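Local atomic coordinates of phosphoglycolate phosphatase (Thermoplasma acidophilum, PDB entry 1L6R), a protein that catalyses the magnesium-dependent dephosphorylation of 2-phosphoglycolate to glycolate and phosphate, and less efficiently releases phosphate from inorganic pyrophosphate. Residues G176-N179 and N180-P183; L147-R150 and G151-K154. The protein carries 1 engineered substitution. All blocks are in the same frame, centred on the assembly; numbering follows the deposited sequence.

Interaction 1 of 2, residues G176-N179 and N180-P183; sequences GDSN and NDMP. With CA (calcium ion), chain C; CA (calcium ion), chain D.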
ATOM      1  N   GLY A 176      -7.147  -7.129  11.642  1.00 10.33           N
ATOM      2  CA  GLY A 176      -8.142  -6.764  10.642  1.00 11.81           C
ATOM      3  C   GLY A 176      -8.950  -7.986  10.269  1.00 11.72           C
ATOM      4  O   GLY A 176      -8.742  -9.059  10.852  1.00 12.60           O
ATOM      5  N   ASP A 177      -9.831  -7.863   9.277  1.00 11.60           N
ATOM      6  CA  ASP A 177     -10.681  -8.991   8.919  1.00 10.96           C
ATOM      7  C   ASP A 177     -11.040  -9.168   7.453  1.00 11.45           C
ATOM      8  O   ASP A 177     -11.530 -10.228   7.077  1.00 11.97           O
ATOM      9  CB  ASP A 177     -11.999  -8.899   9.717  1.00 10.63           C
ATOM     10  CG  ASP A 177     -12.886  -7.744   9.256  1.00 11.94           C
ATOM     11  OD1 ASP A 177     -12.355  -6.760   8.738  1.00 11.96           O
ATOM     12  OD2 ASP A 177     -14.120  -7.805   9.413  1.00 12.60           O
ATOM     13  N   SER A 178     -10.796  -8.164   6.619  1.00 12.75           N
ATOM     14  CA  SER A 178     -11.231  -8.259   5.232  1.00 12.59           C
ATOM     15  C   SER A 178     -10.381  -7.450   4.268  1.00 12.43           C
ATOM     16  O   SER A 178      -9.341  -6.912   4.641  1.00 12.79           O
ATOM     17  CB  SER A 178     -12.694  -7.804   5.140  1.00 14.39           C
ATOM     18  OG  SER A 178     -12.815  -6.469   5.595  1.00 16.64           O
ATOM     19  N   ASN A 179     -10.839  -7.355   3.023  1.00 11.96           N
ATOM     20  CA  ASN A 179     -10.080  -6.650   2.002  1.00 11.94           C
ATOM     21  C   ASN A 179      -9.747  -5.207   2.328  1.00 11.08           C
ATOM     22  O   ASN A 179      -8.663  -4.742   1.983  1.00 12.44           O
ATOM     23  CB  ASN A 179     -10.807  -6.727   0.657  1.00 11.85           C
ATOM     24  CG  ASN A 179     -10.092  -5.948  -0.426  1.00 13.64           C
ATOM     25  OD1 ASN A 179     -10.453  -4.806  -0.721  1.00 16.71           O
ATOM     26  ND2 ASN A 179      -9.059  -6.545  -1.005  1.00 15.17           N
ATOM     27  N   ASN A 180     -10.649  -4.490   2.994  1.00 11.86           N
ATOM     28  CA  ASN A 180     -10.354  -3.102   3.314  1.00 12.25           C
ATOM     29  C   ASN A 180      -9.237  -2.966   4.362  1.00 12.28           C
ATOM     30  O   ASN A 180      -8.863  -1.857   4.742  1.00 14.49           O
ATOM     31  CB  ASN A 180     -11.630  -2.321   3.726  1.00 13.19           C
ATOM     32  CG  ASN A 180     -12.323  -2.897   4.944  1.00 12.92           C
ATOM     33  OD1 ASN A 180     -11.686  -3.527   5.777  1.00 14.02           O
ATOM     34  ND2 ASN A 180     -13.632  -2.660   5.064  1.00 12.50           N
ATOM     35  N   ASP A 181      -8.689  -4.097   4.807  1.00 12.61           N
ATOM     36  CA  ASP A 181      -7.571  -4.094   5.749  1.00 11.55           C
ATOM     37  C   ASP A 181      -6.285  -4.558   5.086  1.00 12.06           C
ATOM     38  O   ASP A 181      -5.214  -4.477   5.684  1.00 12.90           O
ATOM     39  CB  ASP A 181      -7.833  -5.016   6.922  1.00 12.37           C
ATOM     40  CG  ASP A 181      -9.115  -4.706   7.578  1.00 12.89           C
ATOM     41  OD1 ASP A 181      -9.282  -3.546   8.007  1.00 14.92           O
ATOM     42  OD2 ASP A 181      -9.957  -5.617   7.648  1.00 12.87           O
ATOM     43  N   MET A 182      -6.379  -5.064   3.863  1.00 11.86           N
ATOM     44  CA  MET A 182      -5.176  -5.542   3.198  1.00 12.15           C
ATOM     45  C   MET A 182      -4.076  -4.479   3.131  1.00 13.09           C
ATOM     46  O   MET A 182      -2.901  -4.818   3.193  1.00 13.91           O
ATOM     47  CB  MET A 182      -5.498  -6.086   1.800  1.00 11.96           C
ATOM     48  CG  MET A 182      -4.304  -6.789   1.137  1.00 12.78           C
ATOM     49  SD  MET A 182      -3.537  -8.130   2.110  1.00 13.44           S
ATOM     50  CE  MET A 182      -4.640  -9.513   1.709  1.00 15.81           C
ATOM     51  N   PRO A 183      -4.433  -3.181   3.021  1.00 12.85           N
ATOM     52  CA  PRO A 183      -3.344  -2.198   2.969  1.00 13.55           C
ATOM     53  C   PRO A 183      -2.403  -2.287   4.167  1.00 13.52           C
ATOM     54  O   PRO A 183      -1.190  -2.108   4.013  1.00 15.38           O
ATOM     55  CB  PRO A 183      -4.082  -0.867   2.898  1.00 14.31           C
ATOM     56  CG  PRO A 183      -5.271  -1.215   2.054  1.00 14.06           C
ATOM     57  CD  PRO A 183      -5.718  -2.551   2.660  1.00 13.93           C
TER
HETATM   58 CA    CA C 901     -12.064  -4.503   7.900  1.00 12.71          CA
HETATM   59 CA    CA D 902     -15.759  -8.595  10.960  1.00 11.43          CA
HETATM   60  O   HOH W   1     -14.526  -4.278   7.564  1.00 16.67           O
HETATM   61  O   HOH W   2     -12.607  -1.928   8.315  1.00 16.36           O
HETATM   62  O   HOH W   3     -17.242  -7.087   9.565  1.00 16.49           O
HETATM   63  O   HOH W   4     -17.001  -7.121  12.629  1.00 13.44           O
HETATM   64  O   HOH W   5     -14.588 -10.444  12.052  1.00 14.36           O
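D181 OD2 is where the loop and the 3-10 turn that leads into helix 182-185 lock together: it takes the backbone N-H of D177, with N to OD2 2.8 Å, and that of S178, and it binds a calcium ion at 2.4 Å. The D177 amide comes from above the carboxylate plane, whereas the S178 amide uses the anti lone pair. Behind it the chain coils tightly. D181 N bonds back to S178 O, M182 N to N179 O at 3.0 Å, and D181 CB packs 3.3 Å from S178 O. A beta carbon at G176 would collide with D181 CB.

The other side is wetter. D177 OD1 and N180 OD1 reach the same calcium ion, each at 2.4 Å, and two waters join them there; one of these also accepts from N180 ND2, whose protein partner is Y140 O. With chi1 near +60° (70°), D177 turns its carboxylate toward the metals and bridges two of them, OD2 holding the second calcium ion at 2.4 Å beside three waters. The nucleophile D11 adds a ligand to the first ion, and the carbonyl of G14 is a further ligand of the second.

This is the acidic metal-binding loop of the HAD fold, with calcium in sites assigned to magnesium. D177 OD1 and D181 OD2 are only 2.9 Å apart, which the cation they share probably makes tolerable, and the two amides on D181, along with the salt bridge from its other oxygen to K154, would further offset its negative charge.

Interaction 2 of 2, residues L147-R150 and G151-K154; sequences LMNR and GEDK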
ATOM      1  N   LEU A 147     -15.907   7.323   0.236  1.00 10.31           N
ATOM      2  CA  LEU A 147     -15.281   7.899  -0.949  1.00 10.91           C
ATOM      3  C   LEU A 147     -14.023   8.538  -0.371  1.00 10.92           C
ATOM      4  O   LEU A 147     -14.081   9.556   0.330  1.00 11.11           O
ATOM      5  CB  LEU A 147     -16.186   8.951  -1.583  1.00 12.82           C
ATOM      6  CG  LEU A 147     -15.583   9.703  -2.774  1.00 11.09           C
ATOM      7  CD1 LEU A 147     -15.323   8.757  -3.945  1.00 12.44           C
ATOM      8  CD2 LEU A 147     -16.535  10.825  -3.183  1.00 13.55           C
ATOM      9  N   MET A 148     -12.893   7.912  -0.677  1.00 11.30           N
ATOM     10  CA  MET A 148     -11.602   8.306  -0.150  1.00 10.87           C
ATOM     11  C   MET A 148     -10.645   8.811  -1.204  1.00 12.21           C
ATOM     12  O   MET A 148     -10.755   8.460  -2.379  1.00 13.15           O
ATOM     13  CB  MET A 148     -10.929   7.094   0.503  1.00 10.85           C
ATOM     14  CG  MET A 148     -11.791   6.293   1.457  1.00 11.78           C
ATOM     15  SD  MET A 148     -12.335   7.261   2.864  1.00 11.91           S
ATOM     16  CE  MET A 148     -10.764   7.911   3.430  1.00 12.89           C
ATOM     17  N   ASN A 149      -9.686   9.615  -0.762  1.00 13.00           N
ATOM     18  CA  ASN A 149      -8.630  10.089  -1.640  1.00 12.50           C
ATOM     19  C   ASN A 149      -7.692   8.875  -1.786  1.00 12.71           C
ATOM     20  O   ASN A 149      -7.510   8.104  -0.832  1.00 14.17           O
ATOM     21  CB  ASN A 149      -7.895  11.254  -0.974  1.00 13.89           C
ATOM     22  CG  ASN A 149      -8.737  12.523  -0.927  1.00 14.48           C
ATOM     23  OD1 ASN A 149      -8.923  13.189  -1.948  1.00 17.86           O
ATOM     24  ND2 ASN A 149      -9.260  12.855   0.250  1.00 15.65           N
ATOM     25  N   ARG A 150      -7.112   8.675  -2.964  1.00 13.89           N
ATOM     26  CA  ARG A 150      -6.206   7.541  -3.159  1.00 13.91           C
ATOM     27  C   ARG A 150      -5.059   7.621  -2.147  1.00 14.21           C
ATOM     28  O   ARG A 150      -4.417   8.663  -2.010  1.00 15.95           O
ATOM     29  CB  ARG A 150      -5.637   7.562  -4.585  1.00 15.58           C
ATOM     30  CG  ARG A 150      -4.529   6.543  -4.858  1.00 16.77           C
ATOM     31  CD  ARG A 150      -5.032   5.113  -4.970  1.00 18.23           C
ATOM     32  NE  ARG A 150      -5.915   4.925  -6.117  1.00 18.80           N
ATOM     33  CZ  ARG A 150      -6.198   3.742  -6.658  1.00 18.66           C
ATOM     34  NH1 ARG A 150      -5.663   2.634  -6.167  1.00 19.17           N
ATOM     35  NH2 ARG A 150      -7.030   3.671  -7.688  1.00 19.09           N
ATOM     36  N   GLY A 151      -4.819   6.526  -1.431  1.00 13.49           N
ATOM     37  CA  GLY A 151      -3.749   6.496  -0.448  1.00 14.47           C
ATOM     38  C   GLY A 151      -4.168   6.838   0.974  1.00 12.75           C
ATOM     39  O   GLY A 151      -3.360   6.758   1.902  1.00 13.47           O
ATOM     40  N   GLU A 152      -5.428   7.217   1.151  1.00 12.82           N
ATOM     41  CA  GLU A 152      -5.962   7.579   2.463  1.00 12.96           C
ATOM     42  C   GLU A 152      -6.540   6.276   3.013  1.00 12.77           C
ATOM     43  O   GLU A 152      -7.737   5.998   2.901  1.00 13.92           O
ATOM     44  CB  GLU A 152      -7.035   8.651   2.264  1.00 11.69           C
ATOM     45  CG  GLU A 152      -7.602   9.249   3.527  1.00 11.80           C
ATOM     46  CD  GLU A 152      -8.596  10.364   3.235  1.00 12.24           C
ATOM     47  OE1 GLU A 152      -8.935  10.574   2.049  1.00 12.46           O
ATOM     48  OE2 GLU A 152      -9.046  11.028   4.197  1.00 12.58           O
ATOM     49  N   ASP A 153      -5.663   5.480   3.611  1.00 12.36           N
ATOM     50  CA  ASP A 153      -6.051   4.162   4.088  1.00 11.21           C
ATOM     51  C   ASP A 153      -5.354   3.713   5.353  1.00 11.15           C
ATOM     52  O   ASP A 153      -4.605   4.470   5.971  1.00 12.59           O
ATOM     53  CB  ASP A 153      -5.799   3.129   2.980  1.00 12.81           C
ATOM     54  CG  ASP A 153      -4.346   3.086   2.517  1.00 15.12           C
ATOM     55  OD1 ASP A 153      -3.441   3.462   3.286  1.00 14.17           O
ATOM     56  OD2 ASP A 153      -4.102   2.645   1.369  1.00 18.25           O
ATOM     57  N   LYS A 154      -5.581   2.457   5.720  1.00 12.35           N
ATOM     58  CA  LYS A 154      -4.994   1.930   6.938  1.00 12.42           C
ATOM     59  C   LYS A 154      -3.473   1.846   6.894  1.00 12.63           C
ATOM     60  O   LYS A 154      -2.831   1.908   7.940  1.00 13.61           O
ATOM     61  CB  LYS A 154      -5.612   0.563   7.282  1.00 13.62           C
ATOM     62  CG  LYS A 154      -7.113   0.631   7.622  1.00 14.17           C
ATOM     63  CD  LYS A 154      -7.575  -0.633   8.368  1.00 13.56           C
ATOM     64  CE  LYS A 154      -9.068  -0.595   8.721  1.00 14.31           C
ATOM     65  NZ  LYS A 154      -9.960  -0.842   7.539  1.00 14.48           N
TER
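M148 meets E152 with its terminal methyl. The chain, bent at chi2 and chi3, carries CE over to the glutamate, 3.3 Å from E152 CD and at about a right angle to that side chain. Next along, N149 takes hold of the same carboxylate twice: its backbone N reaches E152 OE1 at 3.1 Å, nearly along the C-O bond, and its ND2 comes to OE1 at 2.9 Å on the syn side, but tilted out of the carboxylate plane. The planes of the amide and the carboxylate are only 19° apart. E152 reaches back this far because CG is anti to the backbone N (chi1 -174°) and the chain beyond stays extended. N149 O in turn accepts E152 N at 3.0 Å, closing a type II beta turn. With an alanine at E152, the N149 backbone N-H and side-chain amide would probably lose their shared acceptor, and the M148 methyl its packing partner. R150 stands at the corner and sends its guanidinium to Q186 of the second subunit, while G151 adopts phi 94°, where a beta carbon would be jammed against R150 O.

The turn leads out of strand 144-149, the middle strand of the three-stranded antiparallel sheet, between 115-117 and 136-141. E152 packs on F84 and A113, and ND2 of N149 also bonds S85 O. D153 then N-caps helix 154-164 through F156 N.

Interaction 2 precedes interaction 1 in the chain, and their centres lie 13 Å apart. They meet at K154, the first residue of helix 154-164, which probably binds the substrate, as in related enzymes: its NZ forms a salt bridge with D181 OD1 at 2.8 Å and probably a hydrogen bond with N180 O at 3.2 Å. D181 thus spends one oxygen on calcium and the other on the lysine, tying the metal loop to the chain that leaves the small antiparallel sheet. Beside this, P183 CB packs against D153 OD2 at 3.8 Å. The turn at 149-152 itself sits farther back; M148 CG, just before it, lies 12.6 Å from the calcium ion held by D181.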